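Local coordinates for serpin-12 (Manduca sexta, PDB 6CJ7), which is a serine protease inhibitor of the serpin family that controls the prophenoloxidase activation system in the larval hemolymph of its insect, at residues Val171-Trp177 and Val323-Arg329; Asn230-Val236 and Leu360-Asn366. All coordinates share one frame; numbering follows the deposited sequence.

Contact 1. Residues Val171-Trp177 and Val323-Arg329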
loop_
_atom_site.group_PDB
_atom_site.type_symbol
_atom_site.label_atom_id
_atom_site.label_comp_id
_atom_site.label_asym_id
_atom_site.label_seq_id
_atom_site.Cartn_x
_atom_site.Cartn_y
_atom_site.Cartn_z
ATOM N N VAL A 171 -0.839 6.846 -0.404
ATOM C CA VAL A 171 -0.563 6.667 1.025
ATOM C C VAL A 171 0.908 6.948 1.298
ATOM O O VAL A 171 1.789 6.574 0.513
ATOM C CB VAL A 171 -0.978 5.261 1.510
ATOM C CG1 VAL A 171 -0.164 4.186 0.838
ATOM C CG2 VAL A 171 -0.847 5.172 3.032
ATOM N N TYR A 172 1.159 7.639 2.411
ATOM C CA TYR A 172 2.507 7.951 2.894
ATOM C C TYR A 172 2.610 7.515 4.344
ATOM O O TYR A 172 1.721 7.822 5.147
ATOM C CB TYR A 172 2.797 9.451 2.785
ATOM C CG TYR A 172 3.990 9.924 3.582
ATOM C CD1 TYR A 172 5.274 9.554 3.222
ATOM C CD2 TYR A 172 3.837 10.782 4.660
ATOM C CE1 TYR A 172 6.382 10.001 3.940
ATOM C CE2 TYR A 172 4.940 11.234 5.390
ATOM C CZ TYR A 172 6.203 10.841 5.014
ATOM O OH TYR A 172 7.304 11.290 5.714
ATOM N N PHE A 173 3.691 6.820 4.694
ATOM C CA PHE A 173 3.926 6.475 6.093
ATOM C C PHE A 173 5.351 6.795 6.498
ATOM O O PHE A 173 6.298 6.416 5.805
ATOM C CB PHE A 173 3.658 4.990 6.387
ATOM C CG PHE A 173 3.805 4.634 7.849
ATOM C CD1 PHE A 173 4.995 4.109 8.343
ATOM C CD2 PHE A 173 2.760 4.843 8.729
ATOM C CE1 PHE A 173 5.143 3.793 9.682
ATOM C CE2 PHE A 173 2.893 4.530 10.072
ATOM C CZ PHE A 173 4.085 3.997 10.558
ATOM N N LYS A 174 5.498 7.473 7.635
ATOM C CA LYS A 174 6.777 7.585 8.328
ATOM C C LYS A 174 6.461 7.513 9.810
ATOM O O LYS A 174 5.766 8.388 10.331
ATOM C CB LYS A 174 7.496 8.893 7.986
ATOM C CG LYS A 174 9.013 8.887 8.308
ATOM C CD LYS A 174 9.301 9.092 9.765
ATOM C CE LYS A 174 10.777 8.864 10.062
ATOM N NZ LYS A 174 10.995 8.787 11.524
ATOM N N GLY A 175 6.951 6.475 10.488
ATOM C CA GLY A 175 6.611 6.237 11.871
ATOM C C GLY A 175 7.780 6.524 12.796
ATOM O O GLY A 175 8.895 6.826 12.376
ATOM N N LEU A 176 7.484 6.436 14.087
ATOM C CA LEU A 176 8.475 6.573 15.145
ATOM C C LEU A 176 8.583 5.229 15.849
ATOM O O LEU A 176 7.576 4.691 16.316
ATOM C CB LEU A 176 8.054 7.669 16.128
ATOM C CG LEU A 176 9.070 8.159 17.154
ATOM C CD1 LEU A 176 9.714 9.432 16.658
ATOM C CD2 LEU A 176 8.384 8.389 18.488
ATOM N N TRP A 177 9.788 4.674 15.917
ATOM C CA TRP A 177 9.949 3.404 16.602
ATOM C C TRP A 177 9.586 3.538 18.077
ATOM O O TRP A 177 9.770 4.590 18.700
ATOM C CB TRP A 177 11.385 2.894 16.486
ATOM C CG TRP A 177 11.867 2.700 15.088
ATOM C CD1 TRP A 177 12.887 3.383 14.482
ATOM C CD2 TRP A 177 11.391 1.747 14.121
ATOM N NE1 TRP A 177 13.061 2.931 13.201
ATOM C CE2 TRP A 177 12.167 1.920 12.956
ATOM C CE3 TRP A 177 10.379 0.772 14.125
ATOM C CZ2 TRP A 177 11.967 1.160 11.798
ATOM C CZ3 TRP A 177 10.181 0.015 12.977
ATOM C CH2 TRP A 177 10.982 0.209 11.827
ATOM N N VAL A 323 4.366 5.702 -0.481
ATOM C CA VAL A 323 5.674 6.166 -0.013
ATOM C C VAL A 323 5.878 5.650 1.405
ATOM O O VAL A 323 5.046 5.895 2.281
ATOM C CB VAL A 323 5.798 7.703 -0.029
ATOM C CG1 VAL A 323 7.147 8.126 0.560
ATOM C CG2 VAL A 323 5.648 8.262 -1.444
ATOM N N LEU A 324 7.000 4.961 1.639
ATOM C CA LEU A 324 7.347 4.468 2.970
ATOM C C LEU A 324 8.784 4.868 3.258
ATOM O O LEU A 324 9.680 4.591 2.454
ATOM C CB LEU A 324 7.214 2.948 3.060
ATOM C CG LEU A 324 7.751 2.313 4.335
ATOM C CD1 LEU A 324 6.859 2.717 5.510
ATOM C CD2 LEU A 324 7.807 0.795 4.181
ATOM N N THR A 325 9.005 5.509 4.402
ATOM C CA THR A 325 10.332 5.962 4.805
ATOM C C THR A 325 10.615 5.424 6.193
ATOM O O THR A 325 9.760 5.522 7.076
ATOM C CB THR A 325 10.430 7.498 4.826
ATOM O OG1 THR A 325 10.112 8.017 3.527
ATOM C CG2 THR A 325 11.826 7.948 5.213
ATOM N N ILE A 326 11.823 4.893 6.405
ATOM C CA ILE A 326 12.241 4.544 7.757
ATOM C C ILE A 326 13.575 5.212 8.065
ATOM O O ILE A 326 14.399 5.439 7.173
ATOM C CB ILE A 326 12.334 3.012 7.988
ATOM C CG1 ILE A 326 13.470 2.370 7.210
ATOM C CG2 ILE A 326 10.999 2.322 7.666
ATOM C CD1 ILE A 326 13.729 0.961 7.692
ATOM N N ASP A 327 13.777 5.538 9.340
ATOM C CA ASP A 327 15.074 6.028 9.814
ATOM C C ASP A 327 15.198 5.669 11.291
ATOM O O ASP A 327 14.443 4.837 11.800
ATOM C CB ASP A 327 15.254 7.531 9.511
ATOM C CG ASP A 327 14.280 8.437 10.253
ATOM O OD1 ASP A 327 13.684 8.034 11.273
ATOM O OD2 ASP A 327 14.126 9.595 9.804
ATOM N N GLU A 328 16.153 6.296 11.986
ATOM C CA GLU A 328 16.498 5.863 13.340
ATOM C C GLU A 328 15.510 6.307 14.410
ATOM O O GLU A 328 15.573 5.797 15.533
ATOM C CB GLU A 328 17.876 6.390 13.744
ATOM C CG GLU A 328 19.071 5.839 12.966
ATOM C CD GLU A 328 19.414 6.659 11.724
ATOM O OE1 GLU A 328 20.554 6.502 11.235
ATOM O OE2 GLU A 328 18.582 7.422 11.208
ATOM N N ARG A 329 14.646 7.273 14.122
ATOM C CA ARG A 329 14.011 8.025 15.200
ATOM C C ARG A 329 12.999 7.182 15.974
ATOM O O ARG A 329 12.216 6.424 15.391
ATOM C CB ARG A 329 13.348 9.288 14.642
ATOM C CG ARG A 329 13.164 10.348 15.705
ATOM C CD ARG A 329 12.616 11.662 15.174
ATOM N NE ARG A 329 12.347 12.583 16.279
ATOM C CZ ARG A 329 11.132 12.981 16.641
ATOM N NH1 ARG A 329 10.069 12.556 15.970
ATOM N NH2 ARG A 329 10.984 13.814 17.663
HETATM O O HOH W 1 9.731 10.921 4.389
HETATM O O HOH W 2 11.729 6.437 12.692
HETATM O O HOH W 3 8.808 4.705 9.423
HETATM O O HOH W 4 11.193 4.556 11.045
#
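V171 O accepts from V323 N, and F173 N donates to V323 O, each at 2.9 Å, which sets strands 171-174 and 323-326 in parallel register, with axes only 5° apart. From Y172, the ring edge meets V323: CD1 lies 3.6 Å from V323 CG1. A water bridges Y172 OH and T325 OG1, the latter also bonded to S276. F173 points to the other face, its CD1 3.7 Å from L324 CD1, the two side chains running side by side in the same direction.

At K174 CG lies anti to the backbone N (chi1 -162°), and a turn about CB-CG (chi2 -78°) brings the ammonium along the seam to D327. The salt bridge from K174 NZ to D327 OD1 measures 2.8 Å and meets the carboxylate from above its plane; R329 N reaches the same oxygen from the opposite face, closing an Asx turn. NZ also donates to G175 O and to a water that bonds R329 O. Replacement of K174 by alanine would probably leave D327 without its cationic mate and the carboxylate held mainly by the turn.

Past the strand, a water joins G175 N to T325 O in place of a direct bond. L176 lays CD1 against the R329 side chain. W177 N donates to R329 O (3.0 Å), on a lone pair in the carbonyl plane, while its NE1 reaches D327 O at 2.7 Å; F227 stacks on the indole and F181 meets it edge-to-face. This tryptophan and the strand pair fit the breach of serpin sheet A, where in the family the sheet probably opens to admit the reactive loop. Beyond T325 the pairing rests on one salt bridge, two W177 bonds and shared waters rather than a regular ladder.

Contact 2. Residues Asn230-Val236 and Leu360-Asn366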
loop_
_atom_site.group_PDB
_atom_site.type_symbol
_atom_site.label_atom_id
_atom_site.label_comp_id
_atom_site.label_asym_id
_atom_site.label_seq_id
_atom_site.Cartn_x
_atom_site.Cartn_y
_atom_site.Cartn_z
ATOM N N ASN A 230 2.628 0.816 19.858
ATOM C CA ASN A 230 2.348 -0.421 19.130
ATOM C C ASN A 230 1.168 -0.266 18.173
ATOM O O ASN A 230 0.413 -1.208 17.946
ATOM C CB ASN A 230 2.116 -1.595 20.082
ATOM C CG ASN A 230 2.378 -2.937 19.409
ATOM O OD1 ASN A 230 3.296 -3.063 18.596
ATOM N ND2 ASN A 230 1.562 -3.934 19.726
ATOM N N GLU A 231 1.022 0.924 17.585
ATOM C CA GLU A 231 -0.060 1.144 16.626
ATOM C C GLU A 231 0.199 0.391 15.335
ATOM O O GLU A 231 -0.733 -0.138 14.712
ATOM C CB GLU A 231 -0.201 2.639 16.340
ATOM C CG GLU A 231 -0.739 3.405 17.532
ATOM C CD GLU A 231 -0.660 4.901 17.358
ATOM O OE1 GLU A 231 0.003 5.353 16.384
ATOM O OE2 GLU A 231 -1.242 5.613 18.210
ATOM N N TYR A 232 1.461 0.339 14.927
ATOM C CA TYR A 232 1.893 -0.303 13.697
ATOM C C TYR A 232 3.125 -1.142 13.995
ATOM O O TYR A 232 3.832 -0.913 14.977
ATOM C CB TYR A 232 2.249 0.713 12.587
ATOM C CG TYR A 232 1.167 1.742 12.349
ATOM C CD1 TYR A 232 0.125 1.490 11.463
ATOM C CD2 TYR A 232 1.195 2.967 13.007
ATOM C CE1 TYR A 232 -0.873 2.431 11.262
ATOM C CE2 TYR A 232 0.204 3.904 12.821
ATOM C CZ TYR A 232 -0.820 3.639 11.931
ATOM O OH TYR A 232 -1.807 4.582 11.736
ATOM N N SER A 233 3.415 -2.077 13.093
ATOM C CA SER A 233 4.665 -2.825 13.122
ATOM C C SER A 233 5.269 -2.831 11.734
ATOM O O SER A 233 4.551 -2.886 10.739
ATOM C CB SER A 233 4.458 -4.289 13.539
ATOM O OG SER A 233 3.813 -4.391 14.796
ATOM N N LEU A 234 6.598 -2.805 11.671
ATOM C CA LEU A 234 7.303 -3.175 10.452
ATOM C C LEU A 234 7.721 -4.630 10.602
ATOM O O LEU A 234 8.503 -4.974 11.501
ATOM C CB LEU A 234 8.512 -2.282 10.163
ATOM C CG LEU A 234 9.014 -2.425 8.714
ATOM C CD1 LEU A 234 8.051 -1.745 7.735
ATOM C CD2 LEU A 234 10.433 -1.867 8.599
ATOM N N ILE A 235 7.166 -5.486 9.752
ATOM C CA ILE A 235 7.476 -6.904 9.755
ATOM C C ILE A 235 8.473 -7.123 8.631
ATOM O O ILE A 235 8.182 -6.837 7.465
ATOM C CB ILE A 235 6.207 -7.749 9.580
ATOM C CG1 ILE A 235 5.232 -7.441 10.723
ATOM C CG2 ILE A 235 6.557 -9.243 9.550
ATOM C CD1 ILE A 235 3.850 -8.039 10.532
ATOM N N VAL A 236 9.676 -7.560 8.981
ATOM C CA VAL A 236 10.762 -7.715 8.021
ATOM C C VAL A 236 11.051 -9.198 7.878
ATOM O O VAL A 236 11.228 -9.907 8.879
ATOM C CB VAL A 236 12.017 -6.940 8.455
ATOM C CG1 VAL A 236 13.112 -7.068 7.394
ATOM C CG2 VAL A 236 11.669 -5.483 8.721
ATOM N N LEU A 360 11.840 -8.557 2.326
ATOM C CA LEU A 360 10.469 -8.068 2.278
ATOM C C LEU A 360 10.184 -7.258 3.534
ATOM O O LEU A 360 10.570 -7.656 4.636
ATOM C CB LEU A 360 9.471 -9.219 2.228
ATOM C CG LEU A 360 9.458 -10.150 1.033
ATOM C CD1 LEU A 360 8.263 -11.080 1.203
ATOM C CD2 LEU A 360 9.348 -9.345 -0.269
ATOM N N ALA A 361 9.500 -6.130 3.376
ATOM C CA ALA A 361 9.050 -5.354 4.522
ATOM C C ALA A 361 7.552 -5.132 4.405
ATOM O O ALA A 361 7.054 -4.769 3.340
ATOM C CB ALA A 361 9.787 -4.011 4.613
ATOM N N ILE A 362 6.836 -5.333 5.510
ATOM C CA ILE A 362 5.386 -5.199 5.533
ATOM C C ILE A 362 5.045 -4.252 6.665
ATOM O O ILE A 362 5.461 -4.475 7.804
ATOM C CB ILE A 362 4.690 -6.555 5.727
ATOM C CG1 ILE A 362 5.012 -7.478 4.549
ATOM C CG2 ILE A 362 3.167 -6.372 5.858
ATOM C CD1 ILE A 362 4.469 -8.877 4.693
ATOM N N LEU A 363 4.334 -3.174 6.351
ATOM C CA LEU A 363 3.815 -2.292 7.384
ATOM C C LEU A 363 2.451 -2.813 7.802
ATOM O O LEU A 363 1.540 -2.914 6.972
ATOM C CB LEU A 363 3.730 -0.848 6.893
ATOM C CG LEU A 363 3.206 0.092 7.989
ATOM C CD1 LEU A 363 4.282 0.315 9.064
ATOM C CD2 LEU A 363 2.727 1.413 7.381
ATOM N N TRP A 364 2.319 -3.164 9.081
ATOM C CA TRP A 364 1.153 -3.863 9.596
ATOM C C TRP A 364 0.387 -2.936 10.527
ATOM O O TRP A 364 0.987 -2.295 11.400
ATOM C CB TRP A 364 1.600 -5.132 10.335
ATOM C CG TRP A 364 0.509 -6.096 10.683
ATOM C CD1 TRP A 364 -0.099 -6.267 11.906
ATOM C CD2 TRP A 364 -0.074 -7.063 9.809
ATOM N NE1 TRP A 364 -1.037 -7.269 11.830
ATOM C CE2 TRP A 364 -1.041 -7.774 10.551
ATOM C CE3 TRP A 364 0.120 -7.390 8.459
ATOM C CZ2 TRP A 364 -1.809 -8.797 9.987
ATOM C CZ3 TRP A 364 -0.646 -8.410 7.909
ATOM C CH2 TRP A 364 -1.589 -9.094 8.664
ATOM N N ASP A 365 -0.927 -2.849 10.325
ATOM C CA ASP A 365 -1.819 -2.184 11.273
ATOM C C ASP A 365 -2.157 -3.185 12.374
ATOM O O ASP A 365 -2.818 -4.199 12.122
ATOM C CB ASP A 365 -3.061 -1.663 10.546
ATOM C CG ASP A 365 -3.931 -0.774 11.432
ATOM O OD1 ASP A 365 -4.252 -1.174 12.585
ATOM O OD2 ASP A 365 -4.290 0.340 10.989
ATOM N N ASN A 366 -1.631 -2.949 13.587
ATOM C CA ASN A 366 -1.756 -3.917 14.672
ATOM C C ASN A 366 -3.161 -3.992 15.248
ATOM O O ASN A 366 -3.476 -4.948 15.974
ATOM C CB ASN A 366 -0.788 -3.567 15.797
ATOM C CG ASN A 366 0.647 -3.767 15.398
ATOM O OD1 ASN A 366 0.938 -4.583 14.525
ATOM N ND2 ASN A 366 1.556 -3.032 16.028
#
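I235 and I362 form a hydrogen-bonded antiparallel pair, with I235 N to I362 O and I362 N to I235 O both 2.8 Å long. This is the tightly packed part. On the isoleucine face, chi1 -59° and an extended chi2 carry I235 CD1 to W364, where it rests 3.7 Å from W364 CB; V257 of helix 254-260 covers I235, I362 and W364 alike. On the other face L234 CD1 lies 4.2 Å from A361 CB, and L363 CD1 reaches Y232 CB, with F227 packed against Y232 and L363.

Toward N230 and N366, both partly exposed, the strand ladder ends and polar groups take over. N366 ND2 donates to N230 O at 2.9 Å; the bond is straight at hydrogen, 169°, yet the donor stands above the carbonyl plane. On the same amide, N366 OD1 accepts from S233 OG at 2.9 Å, the hydroxyl lying in the carbonyl plane, while N366 N bonds E231 O. One asparagine thus ties its own backbone and both ends of its amide to the turn before the neighbouring strand and to S233 at its start. Alongside, R87 forms a salt bridge with D365 and a cation-pi contact with Y232.

An antiparallel pair with strand 370-377 on its far side and helix 254-260 over one face is characteristic of sheet B in the serpin fold.

In the fold
From the N terminus, residues 171-177 come first; 145 residues separate them from 323-329, so contact 1 closes a long loop. Inside that loop 230-236 opens contact 2, which closes only at 360-366, beyond 323-329: the two closures cross rather than nest. Between 323-329 and 360-366 lie residues 332-346, not modelled, consistent with part of the mobile reactive loop of serpins. Contact 1 joins sheet A strands and contact 2 sheet B strands, and their centres are about 11 Å apart. F173 connects them, its CG 3.4 Å from L363 CD2 and its ring edge-to-face with Y232, while W177 packs on L234, tying sheet A to sheet B.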